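PDB 6TAB: SLT domain-containing protein from Bdellovibrio bacteriovorus HD100, which is a lysozyme-like enzyme with altered substrate specificity that probably hydrolyses peptidoglycan, facilitating the predator's exit from its prey cell. Local coordinates for residues S121-S124 against Y125-K129; Q130-A133 against F134-S137. All blocks are in the same frame, centred on the assembly; numbering follows the deposited sequence.

Interaction 1. Residues S121-S124 against Y125-K129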
loop_
_atom_site.group_PDB
_atom_site.type_symbol
_atom_site.label_atom_id
_atom_site.label_comp_id
_atom_site.label_asym_id
_atom_site.label_seq_id
_atom_site.Cartn_x
_atom_site.Cartn_y
_atom_site.Cartn_z
ATOM N N SER A 121 12.564 13.584 -4.925
ATOM C CA SER A 121 12.311 14.680 -5.871
ATOM C C SER A 121 13.099 14.543 -7.181
ATOM O O SER A 121 12.756 15.260 -8.145
ATOM C CB SER A 121 12.575 16.041 -5.254
ATOM O OG SER A 121 13.948 16.217 -4.964
ATOM N N SER A 122 14.137 13.684 -7.213
ATOM C CA SER A 122 14.960 13.437 -8.421
ATOM C C SER A 122 14.434 12.282 -9.294
ATOM O O SER A 122 14.946 12.069 -10.407
ATOM C CB SER A 122 16.411 13.137 -8.050
ATOM O OG SER A 122 16.995 14.212 -7.342
ATOM N N LEU A 123 13.446 11.525 -8.819
ATOM C CA LEU A 123 13.000 10.299 -9.509
ATOM C C LEU A 123 12.174 10.640 -10.770
ATOM O O LEU A 123 11.310 11.539 -10.744
ATOM C CB LEU A 123 12.172 9.416 -8.558
ATOM C CG LEU A 123 12.889 8.896 -7.312
ATOM C CD1 LEU A 123 11.944 7.996 -6.506
ATOM C CD2 LEU A 123 14.185 8.159 -7.645
ATOM N N SER A 124 12.390 9.894 -11.857
ATOM C CA SER A 124 11.519 9.877 -13.044
ATOM C C SER A 124 10.158 9.242 -12.715
ATOM O O SER A 124 10.011 8.517 -11.703
ATOM C CB SER A 124 12.197 9.108 -14.189
ATOM O OG SER A 124 12.225 7.723 -13.880
ATOM N N TYR A 125 9.208 9.402 -13.645
ATOM C CA TYR A 125 7.905 8.710 -13.512
ATOM C C TYR A 125 8.111 7.190 -13.379
ATOM O O TYR A 125 7.508 6.556 -12.509
ATOM C CB TYR A 125 6.983 9.080 -14.680
ATOM C CG TYR A 125 5.588 8.502 -14.598
ATOM C CD1 TYR A 125 4.641 9.002 -13.706
ATOM C CD2 TYR A 125 5.166 7.486 -15.440
ATOM C CE1 TYR A 125 3.355 8.481 -13.640
ATOM C CE2 TYR A 125 3.875 6.970 -15.396
ATOM C CZ TYR A 125 2.955 7.452 -14.479
ATOM O OH TYR A 125 1.658 6.987 -14.424
ATOM N N ALA A 126 8.908 6.599 -14.283
ATOM C CA ALA A 126 9.178 5.115 -14.238
ATOM C C ALA A 126 9.770 4.689 -12.892
ATOM O O ALA A 126 9.356 3.649 -12.345
ATOM C CB ALA A 126 10.097 4.704 -15.361
ATOM N N GLN A 127 10.713 5.488 -12.362
ATOM C CA GLN A 127 11.311 5.191 -11.053
ATOM C C GLN A 127 10.291 5.303 -9.902
ATOM O O GLN A 127 10.330 4.500 -8.942
ATOM C CB GLN A 127 12.565 6.049 -10.808
ATOM C CG GLN A 127 13.778 5.745 -11.719
ATOM C CD GLN A 127 14.897 6.751 -11.541
ATOM O OE1 GLN A 127 14.657 7.972 -11.450
ATOM N NE2 GLN A 127 16.130 6.255 -11.435
ATOM N N ARG A 128 9.401 6.327 -9.963
ATOM C CA ARG A 128 8.348 6.443 -8.910
ATOM C C ARG A 128 7.419 5.210 -8.954
ATOM O O ARG A 128 6.944 4.769 -7.876
ATOM C CB ARG A 128 7.570 7.775 -9.056
ATOM C CG ARG A 128 8.402 9.035 -8.782
ATOM C CD ARG A 128 7.633 10.351 -8.636
ATOM N NE ARG A 128 6.767 10.724 -9.739
ATOM C CZ ARG A 128 7.114 11.427 -10.819
ATOM N NH1 ARG A 128 8.401 11.669 -11.086
ATOM N NH2 ARG A 128 6.156 11.873 -11.633
ATOM N N LYS A 129 7.090 4.706 -10.152
ATOM C CA LYS A 129 6.241 3.475 -10.235
ATOM C C LYS A 129 6.991 2.266 -9.619
ATOM O O LYS A 129 6.384 1.450 -8.902
ATOM C CB LYS A 129 5.775 3.199 -11.666
ATOM C CG LYS A 129 4.787 4.243 -12.191
ATOM C CD LYS A 129 3.800 3.773 -13.259
ATOM C CE LYS A 129 4.410 3.206 -14.502
ATOM N NZ LYS A 129 3.456 2.788 -15.552
HETATM O O HOH W 1 16.302 9.857 -12.398
#
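Ser124 and Gln127 form a capping box that opens helix 125-144. Ser124 OG sits between its own backbone N and carbonyl carbon (chi1 71°), a position from which it accepts a hydrogen bond from Gln127 N at 3.1 Å, with an N-H...O angle of 162°. The return bond runs from Ser124 N to Gln127 OE1 at 3.0 Å; the N-H lies in the amide's carbonyl plane and uses a lone pair. A chi1 of -67° puts Gln127 CG beside its backbone N, 3.3 Å from Ser124 OG, and the extended chain beyond CG carries OE1 back to Ser124 N. A water donates to Gln127 OE1 and Ser122 O, and Gln127 NE2 is held by Glu75, so both ends of the amide are fixed. Leu123 lies across the Gln127 chain at about a right angle, its CD2 3.8 Å from Gln127 OE1. Arg128, bent at chi3, turns its guanidinium edge toward the loop: NH1 makes a weak bond to Leu123 O at 2.9 Å, while NE binds Leu106 O. The first regular helical bond joins Arg128 N to Ser124 O. The backbone N-H of Gln127 thus finds its acceptor in a neutral serine hydroxyl, and the glutamine amide replaces the more familiar carboxylate.

Interaction 2. Residues Q130-A133 against F134-S137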
loop_
_atom_site.group_PDB
_atom_site.type_symbol
_atom_site.label_atom_id
_atom_site.label_comp_id
_atom_site.label_asym_id
_atom_site.label_seq_id
_atom_site.Cartn_x
_atom_site.Cartn_y
_atom_site.Cartn_z
ATOM N N GLN A 130 8.300 2.131 -9.898
ATOM C CA GLN A 130 9.103 1.066 -9.264
ATOM C C GLN A 130 9.087 1.208 -7.730
ATOM O O GLN A 130 8.986 0.167 -7.010
ATOM C CB GLN A 130 10.535 1.054 -9.821
ATOM C CG GLN A 130 10.653 0.563 -11.265
ATOM C CD GLN A 130 12.054 0.731 -11.805
ATOM O OE1 GLN A 130 13.038 0.358 -11.165
ATOM N NE2 GLN A 130 12.168 1.264 -13.013
ATOM N N TYR A 131 9.252 2.439 -7.210
ATOM C CA TYR A 131 9.252 2.727 -5.770
ATOM C C TYR A 131 7.929 2.245 -5.127
ATOM O O TYR A 131 7.907 1.519 -4.122
ATOM C CB TYR A 131 9.475 4.251 -5.526
ATOM C CG TYR A 131 9.373 4.605 -4.058
ATOM C CD1 TYR A 131 10.429 4.383 -3.187
ATOM C CD2 TYR A 131 8.209 5.131 -3.515
ATOM C CE1 TYR A 131 10.333 4.598 -1.819
ATOM C CE2 TYR A 131 8.101 5.404 -2.162
ATOM C CZ TYR A 131 9.154 5.135 -1.298
ATOM O OH TYR A 131 9.022 5.353 0.057
ATOM N N TRP A 132 6.804 2.712 -5.703
ATOM C CA TRP A 132 5.487 2.411 -5.097
ATOM C C TRP A 132 5.160 0.914 -5.166
ATOM O O TRP A 132 4.536 0.378 -4.224
ATOM C CB TRP A 132 4.369 3.323 -5.662
ATOM C CG TRP A 132 4.418 4.666 -4.988
ATOM C CD1 TRP A 132 4.946 5.829 -5.487
ATOM C CD2 TRP A 132 4.103 4.950 -3.609
ATOM N NE1 TRP A 132 4.919 6.832 -4.537
ATOM C CE2 TRP A 132 4.389 6.322 -3.369
ATOM C CE3 TRP A 132 3.551 4.187 -2.581
ATOM C CZ2 TRP A 132 4.238 6.877 -2.099
ATOM C CZ3 TRP A 132 3.336 4.768 -1.352
ATOM C CH2 TRP A 132 3.681 6.098 -1.111
ATOM N N ALA A 133 5.530 0.233 -6.263
ATOM C CA ALA A 133 5.340 -1.258 -6.285
ATOM C C ALA A 133 6.150 -1.951 -5.160
ATOM O O ALA A 133 5.635 -2.856 -4.495
ATOM C CB ALA A 133 5.646 -1.819 -7.641
ATOM N N PHE A 134 7.384 -1.493 -4.910
ATOM C CA PHE A 134 8.190 -2.043 -3.831
ATOM C C PHE A 134 7.527 -1.779 -2.465
ATOM O O PHE A 134 7.385 -2.676 -1.589
ATOM C CB PHE A 134 9.625 -1.503 -3.854
ATOM C CG PHE A 134 10.497 -2.130 -2.783
ATOM C CD1 PHE A 134 10.521 -1.621 -1.488
ATOM C CD2 PHE A 134 11.217 -3.299 -3.026
ATOM C CE1 PHE A 134 11.250 -2.233 -0.478
ATOM C CE2 PHE A 134 11.946 -3.913 -2.011
ATOM C CZ PHE A 134 11.961 -3.398 -0.735
ATOM N N VAL A 135 7.126 -0.513 -2.196
ATOM C CA VAL A 135 6.503 -0.190 -0.895
ATOM C C VAL A 135 5.217 -1.018 -0.679
ATOM O O VAL A 135 5.000 -1.595 0.406
ATOM C CB VAL A 135 6.252 1.318 -0.727
ATOM C CG1 VAL A 135 5.413 1.618 0.510
ATOM C CG2 VAL A 135 7.579 2.076 -0.673
ATOM N N LEU A 136 4.366 -1.119 -1.719
ATOM C CA LEU A 136 3.181 -1.979 -1.604
ATOM C C LEU A 136 3.581 -3.420 -1.239
ATOM O O LEU A 136 2.907 -4.062 -0.378
ATOM C CB LEU A 136 2.379 -1.965 -2.920
ATOM C CG LEU A 136 1.468 -0.782 -3.160
ATOM C CD1 LEU A 136 1.036 -0.733 -4.622
ATOM C CD2 LEU A 136 0.229 -0.838 -2.252
ATOM N N SER A 137 4.661 -3.968 -1.837
ATOM C CA SER A 137 5.101 -5.357 -1.545
ATOM C C SER A 137 5.551 -5.479 -0.083
ATOM O O SER A 137 5.367 -6.558 0.530
ATOM C CB SER A 137 6.139 -5.856 -2.544
ATOM O OG SER A 137 7.454 -5.328 -2.319
#
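A buried turn-to-turn contact within helix 125-144, its centre about 8 Å from the centre of the chain, sets the side chains of Tyr131 and Trp132 against Val135, alongside the backbone bonds of the helix. Val135 CG2 lies over one face of the Tyr131 ring in a CH-pi contact, 3.8 Å from the ring centroid and 25° off its normal. It is displaced toward the phenolic end, with CZ the nearest ring atom to CG2 at 3.5 Å. The valine's first torsion (chi1 171°) sets CG1 anti to the backbone N and CG2 beside it, directing CG2 back over the tyrosine. The other branch, CG1, meets Trp132 CZ3 more loosely, at 4.2 Å. Four consecutive i to i+4 bonds define the alpha-helix here, from Phe134 N to Gln130 O through Ser137 N to Ala133 O; the straightest is Leu136 N to Trp132 O, 2.9 Å and 170°. This is a core helix of the lysozyme-like SLT fold: Trp132 and Leu136 pack on helix 193-211, whereas Ala133 touches helix 87-101. Ser137 OG folds back to donate to Phe134 O at 2.8 Å and also accepts from Leu79 N, which satisfies a buried hydroxyl twice. Tyr131 OH is hydrogen-bonded to Ser247 OG and Trp132 NE1 to Tyr120 OH, which ties the tyrosine at its phenolic end and the indole through its pyrrole N-H.

Overall arrangement
From the N terminus, the chain leaves helix 113-116, passes through the loop containing 121-124 and enters helix 125-144 at interaction 1. Interaction 2 follows immediately on the same helix, so the two stand in series, with neither nesting nor crossing; their centres are 12 Å apart. Neither closes a long loop: interaction 1 makes the turn from loop into helix, and interaction 2 joins successive turns farther along. The path runs inward from the surface, where the centre of interaction 1 is about 17 Å from that of the chain, to the buried middle. Glu75 bonds to Gln127 and Gln130, linking both contacts to the same N-terminal stretch, while interaction 2 adds helices 87-101 and 193-211.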